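Local coordinates for lipoate-protein ligase, putative (Streptococcus pneumoniae, PDB 1VQZ) that is a putative lipoate-protein ligase, with a ligase A/B-type domain and a smaller C-terminal domain of the kind found in bacterial members, at residues N73-G85 with D242-K254. Sequence-based numbering, arbitrary orientation.
With EDO (1,2-ethanediol), chain G; EDO (1,2-ethanediol), chain I; EDO (1,2-ethanediol), chain H; EDO (1,2-ethanediol), chain Q.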
loop_
_atom_site.group_PDB
_atom_site.type_symbol
_atom_site.label_atom_id
_atom_site.label_comp_id
_atom_site.label_asym_id
_atom_site.label_seq_id
_atom_site.Cartn_x
_atom_site.Cartn_y
_atom_site.Cartn_z
ATOM N N ASN A 73 0.149 -18.553 14.644
ATOM C CA ASN A 73 -0.798 -18.782 13.596
ATOM C C ASN A 73 -0.196 -18.865 12.184
ATOM O O ASN A 73 -0.932 -19.057 11.265
ATOM C CB ASN A 73 -1.903 -17.710 13.701
ATOM C CG ASN A 73 -2.705 -17.885 14.954
ATOM O OD1 ASN A 73 -3.406 -18.854 15.055
ATOM N ND2 ASN A 73 -2.517 -17.001 15.964
ATOM N N GLY A 74 1.126 -18.769 12.022
ATOM C CA GLY A 74 1.724 -18.973 10.698
ATOM C C GLY A 74 1.467 -17.845 9.690
ATOM O O GLY A 74 1.460 -18.064 8.502
ATOM N N ILE A 75 1.258 -16.632 10.161
ATOM C CA ILE A 75 0.878 -15.509 9.290
ATOM C C ILE A 75 2.169 -14.863 8.779
ATOM O O ILE A 75 3.046 -14.552 9.593
ATOM C CB ILE A 75 0.009 -14.525 10.113
ATOM C CG1 ILE A 75 -1.304 -15.230 10.552
ATOM C CG2 ILE A 75 -0.341 -13.224 9.338
ATOM C CD1 ILE A 75 -2.143 -14.434 11.520
ATOM N N GLU A 76 2.308 -14.686 7.462
ATOM C CA GLU A 76 3.459 -13.925 6.886
ATOM C C GLU A 76 3.352 -12.439 7.262
ATOM O O GLU A 76 2.257 -11.926 7.373
ATOM C CB GLU A 76 3.466 -14.011 5.356
ATOM C CG GLU A 76 3.373 -15.400 4.702
ATOM C CD GLU A 76 4.556 -16.267 4.981
ATOM O OE1 GLU A 76 5.584 -15.741 5.395
ATOM O OE2 GLU A 76 4.471 -17.493 4.801
ATOM N N VAL A 77 4.483 -11.766 7.465
ATOM C CA VAL A 77 4.561 -10.321 7.607
ATOM C C VAL A 77 5.493 -9.773 6.513
ATOM O O VAL A 77 6.723 -10.032 6.538
ATOM C CB VAL A 77 5.004 -9.886 9.048
ATOM C CG1 VAL A 77 5.176 -8.403 9.169
ATOM C CG2 VAL A 77 4.027 -10.395 10.084
ATOM N N VAL A 78 4.916 -8.973 5.595
ATOM C CA VAL A 78 5.678 -8.373 4.490
ATOM C C VAL A 78 5.349 -6.891 4.312
ATOM O O VAL A 78 4.194 -6.493 4.391
ATOM C CB VAL A 78 5.434 -9.180 3.180
ATOM C CG1 VAL A 78 6.235 -8.636 1.996
ATOM C CG2 VAL A 78 5.756 -10.687 3.396
ATOM N N ARG A 79 6.374 -6.073 4.140
ATOM C CA ARG A 79 6.207 -4.648 3.889
ATOM C C ARG A 79 6.002 -4.441 2.405
ATOM O O ARG A 79 6.781 -4.914 1.598
ATOM C CB ARG A 79 7.440 -3.904 4.371
ATOM C CG ARG A 79 7.398 -2.409 4.247
ATOM C CD ARG A 79 8.744 -1.835 4.494
ATOM N NE ARG A 79 9.296 -1.990 5.856
ATOM C CZ ARG A 79 8.908 -1.315 6.940
ATOM N NH1 ARG A 79 7.878 -0.480 6.904
ATOM N NH2 ARG A 79 9.555 -1.497 8.089
ATOM N N ARG A 80 4.941 -3.728 2.049
ATOM C CA ARG A 80 4.697 -3.356 0.663
ATOM C C ARG A 80 5.327 -2.025 0.268
ATOM O O ARG A 80 5.983 -1.290 1.092
ATOM C CB ARG A 80 3.168 -3.354 0.373
ATOM C CG ARG A 80 2.375 -2.302 1.132
ATOM C CD ARG A 80 0.896 -2.183 0.662
ATOM N NE ARG A 80 0.355 -1.061 1.428
ATOM C CZ ARG A 80 -0.131 -1.125 2.676
ATOM N NH1 ARG A 80 -0.250 -2.290 3.287
ATOM N NH2 ARG A 80 -0.483 0.005 3.308
ATOM N N ILE A 81 5.225 -1.724 -1.029
ATOM C CA ILE A 81 5.903 -0.514 -1.547
ATOM C C ILE A 81 5.009 0.703 -1.682
ATOM O O ILE A 81 5.451 1.699 -2.209
ATOM C CB ILE A 81 6.703 -0.788 -2.852
ATOM C CG1 ILE A 81 5.774 -1.053 -4.042
ATOM C CG2 ILE A 81 7.665 -1.962 -2.621
ATOM C CD1 ILE A 81 6.492 -1.265 -5.358
ATOM N N SER A 82 3.764 0.640 -1.219
ATOM C CA SER A 82 2.942 1.837 -1.045
ATOM C C SER A 82 2.751 2.172 0.457
ATOM O O SER A 82 2.932 1.329 1.341
ATOM C CB SER A 82 1.561 1.642 -1.670
ATOM O OG SER A 82 0.935 0.454 -1.197
ATOM N N GLY A 83 2.316 3.395 0.703
ATOM C CA GLY A 83 2.108 3.909 2.030
ATOM C C GLY A 83 0.882 3.428 2.721
ATOM O O GLY A 83 0.198 2.553 2.240
ATOM N N GLY A 84 0.624 3.997 3.879
ATOM C CA GLY A 84 -0.547 3.619 4.704
ATOM C C GLY A 84 -0.275 2.616 5.805
ATOM O O GLY A 84 0.897 2.407 6.230
ATOM N N GLY A 85 -1.360 1.974 6.247
ATOM C CA GLY A 85 -1.343 1.089 7.377
ATOM C C GLY A 85 -1.320 -0.393 7.053
ATOM O O GLY A 85 -1.151 -0.823 5.897
ATOM N N ASP A 242 14.377 -12.841 -2.465
ATOM C CA ASP A 242 15.468 -13.270 -1.559
ATOM C C ASP A 242 16.219 -12.100 -0.896
ATOM O O ASP A 242 16.732 -12.236 0.198
ATOM C CB ASP A 242 16.502 -14.149 -2.290
ATOM C CG ASP A 242 15.967 -15.515 -2.692
ATOM O OD1 ASP A 242 14.887 -15.931 -2.213
ATOM O OD2 ASP A 242 16.630 -16.162 -3.537
ATOM N N THR A 243 16.299 -10.967 -1.581
ATOM C CA THR A 243 17.001 -9.819 -1.096
ATOM C C THR A 243 16.120 -8.699 -0.568
ATOM O O THR A 243 16.627 -7.793 0.079
ATOM C CB THR A 243 17.924 -9.223 -2.169
ATOM O OG1 THR A 243 17.134 -8.652 -3.208
ATOM C CG2 THR A 243 18.893 -10.292 -2.710
ATOM N N LYS A 244 14.811 -8.772 -0.788
ATOM C CA LYS A 244 13.895 -7.751 -0.282
ATOM C C LYS A 244 12.714 -8.303 0.541
ATOM O O LYS A 244 12.800 -8.422 1.783
ATOM C CB LYS A 244 13.464 -6.831 -1.454
ATOM C CG LYS A 244 12.694 -5.559 -1.046
ATOM C CD LYS A 244 12.620 -4.561 -2.193
ATOM C CE LYS A 244 11.834 -3.347 -1.816
ATOM N NZ LYS A 244 11.833 -2.270 -2.825
ATOM N N PHE A 245 11.648 -8.718 -0.139
ATOM C CA PHE A 245 10.391 -9.063 0.505
ATOM C C PHE A 245 10.447 -10.283 1.439
ATOM O O PHE A 245 9.593 -10.447 2.297
ATOM C CB PHE A 245 9.295 -9.174 -0.592
ATOM C CG PHE A 245 9.114 -7.880 -1.383
ATOM C CD1 PHE A 245 8.514 -6.785 -0.793
ATOM C CD2 PHE A 245 9.632 -7.734 -2.665
ATOM C CE1 PHE A 245 8.416 -5.602 -1.476
ATOM C CE2 PHE A 245 9.525 -6.568 -3.336
ATOM C CZ PHE A 245 8.904 -5.489 -2.751
ATOM N N GLY A 246 11.458 -11.137 1.251
ATOM C CA GLY A 246 11.775 -12.249 2.161
ATOM C C GLY A 246 12.749 -11.969 3.286
ATOM O O GLY A 246 13.132 -12.895 3.997
ATOM N N THR A 247 13.178 -10.717 3.455
ATOM C CA THR A 247 14.193 -10.390 4.449
ATOM C C THR A 247 13.653 -9.589 5.645
ATOM O O THR A 247 12.806 -8.734 5.478
ATOM C CB THR A 247 15.395 -9.592 3.867
ATOM O OG1 THR A 247 14.961 -8.305 3.382
ATOM C CG2 THR A 247 16.056 -10.374 2.756
ATOM N N TRP A 248 14.234 -9.848 6.821
ATOM C CA TRP A 248 14.029 -9.005 7.993
ATOM C C TRP A 248 14.439 -7.510 7.754
ATOM O O TRP A 248 13.761 -6.594 8.240
ATOM C CB TRP A 248 14.763 -9.602 9.198
ATOM C CG TRP A 248 14.392 -8.943 10.493
ATOM C CD1 TRP A 248 13.363 -9.285 11.373
ATOM C CD2 TRP A 248 15.028 -7.811 11.049
ATOM N NE1 TRP A 248 13.345 -8.419 12.440
ATOM C CE2 TRP A 248 14.348 -7.494 12.263
ATOM C CE3 TRP A 248 16.107 -7.025 10.648
ATOM C CZ2 TRP A 248 14.723 -6.438 13.058
ATOM C CZ3 TRP A 248 16.469 -5.962 11.451
ATOM C CH2 TRP A 248 15.784 -5.672 12.634
ATOM N N ASP A 249 15.541 -7.267 7.035
ATOM C CA ASP A 249 16.061 -5.917 6.902
ATOM C C ASP A 249 15.039 -5.008 6.189
ATOM O O ASP A 249 14.941 -3.801 6.476
ATOM C CB ASP A 249 17.352 -5.881 6.067
ATOM C CG ASP A 249 18.572 -6.482 6.775
ATOM O OD1 ASP A 249 18.610 -6.588 8.010
ATOM O OD2 ASP A 249 19.529 -6.820 6.054
ATOM N N TRP A 250 14.321 -5.596 5.239
ATOM C CA TRP A 250 13.290 -4.883 4.533
ATOM C C TRP A 250 11.977 -4.840 5.329
ATOM O O TRP A 250 11.357 -3.789 5.451
ATOM C CB TRP A 250 13.050 -5.488 3.138
ATOM C CG TRP A 250 11.812 -4.946 2.506
ATOM C CD1 TRP A 250 10.610 -5.624 2.323
ATOM C CD2 TRP A 250 11.599 -3.620 2.024
ATOM N NE1 TRP A 250 9.672 -4.772 1.769
ATOM C CE2 TRP A 250 10.242 -3.546 1.573
ATOM C CE3 TRP A 250 12.399 -2.464 1.944
ATOM C CZ2 TRP A 250 9.699 -2.399 1.051
ATOM C CZ3 TRP A 250 11.826 -1.287 1.411
ATOM C CH2 TRP A 250 10.488 -1.286 0.952
ATOM N N ASN A 251 11.517 -5.984 5.816
ATOM C CA ASN A 251 10.142 -6.057 6.388
ATOM C C ASN A 251 10.046 -5.345 7.742
ATOM O O ASN A 251 9.022 -4.709 8.051
ATOM C CB ASN A 251 9.691 -7.524 6.517
ATOM C CG ASN A 251 9.494 -8.195 5.197
ATOM O OD1 ASN A 251 8.977 -7.593 4.283
ATOM N ND2 ASN A 251 9.845 -9.469 5.102
ATOM N N TYR A 252 11.116 -5.483 8.524
ATOM C CA TYR A 252 11.269 -4.820 9.824
ATOM C C TYR A 252 12.330 -3.744 9.664
ATOM O O TYR A 252 12.018 -2.621 9.275
ATOM C CB TYR A 252 11.652 -5.860 10.880
ATOM C CG TYR A 252 10.505 -6.793 11.215
ATOM C CD1 TYR A 252 10.219 -7.899 10.420
ATOM C CD2 TYR A 252 9.703 -6.569 12.325
ATOM C CE1 TYR A 252 9.146 -8.785 10.742
ATOM C CE2 TYR A 252 8.642 -7.427 12.662
ATOM C CZ TYR A 252 8.354 -8.515 11.853
ATOM O OH TYR A 252 7.305 -9.344 12.185
ATOM N N GLY A 253 13.591 -4.082 9.932
ATOM C CA GLY A 253 14.716 -3.210 9.551
ATOM C C GLY A 253 15.437 -2.584 10.721
ATOM O O GLY A 253 14.907 -2.530 11.821
ATOM N N LYS A 254 16.638 -2.080 10.466
ATOM C CA LYS A 254 17.492 -1.559 11.513
ATOM C C LYS A 254 17.012 -0.215 12.046
ATOM O O LYS A 254 16.533 0.632 11.309
ATOM C CB LYS A 254 18.943 -1.430 11.008
HETATM C C1 EDO G . 18.315 -10.070 5.903
HETATM O O1 EDO G . 17.520 -9.271 6.780
HETATM C C2 EDO G . 17.684 -11.426 5.854
HETATM O O2 EDO G . 16.549 -11.312 6.713
HETATM C C1 EDO I . 12.914 -0.644 6.643
HETATM O O1 EDO I . 13.615 0.566 7.054
HETATM C C2 EDO I . 13.043 -0.855 5.134
HETATM O O2 EDO I . 14.419 -1.068 4.722
HETATM C C1 EDO H . 15.373 -1.652 -4.279
HETATM O O1 EDO H . 13.957 -1.846 -4.381
HETATM C C2 EDO H . 15.773 -1.577 -2.815
HETATM O O2 EDO H . 14.629 -1.639 -1.950
HETATM C C1 EDO Q . 9.253 -9.787 16.442
HETATM O O1 EDO Q . 10.540 -9.281 16.112
HETATM C C2 EDO Q . 8.028 -9.009 15.965
HETATM O O2 EDO Q . 7.147 -9.853 15.172
#
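Arg79 and Trp250 interlock at the outer strand of the three-stranded sheet, where strand 76-79 meets the short helix 248-251. The arginine chain runs over one indole face, Arg79 CD lying 3.8 Å from the centroid of the Trp250 six-membered ring in a CH-pi contact, while the guanidinium stands steeply to the ring, the planes 79° apart. With CG anti to the backbone N (chi1 -177°) and a bend at chi3, the chain delivers its head to the helix's C-terminal end: Arg79 NE meets Trp250 O at 2.8 Å, within the guanidinium plane, and Arg79 NH2 reaches a lone pair of Tyr252 O at 3.0 Å. NH1 turns instead to Gln59 O. Trp250 NE1 in turn donates to Arg79 O (2.9 Å) from above the carbonyl plane. Asn251 OD1 accepts from Arg79 N at 3.0 Å, nearly straight at 168°, and Asn251 ND2 is held by Phe245 O. Beside this polar seam, Ile81 CG2 abuts the Phe245 ring edge, 3.7 Å from Phe245 CZ. The contact thus ties the ligase A/B-type domain's outer strand to helix 248-251 and the end of helix 231-245. With Asn251 O over one guanidinium face, the three carbonyls probably offset part of the buried Arg79 charge.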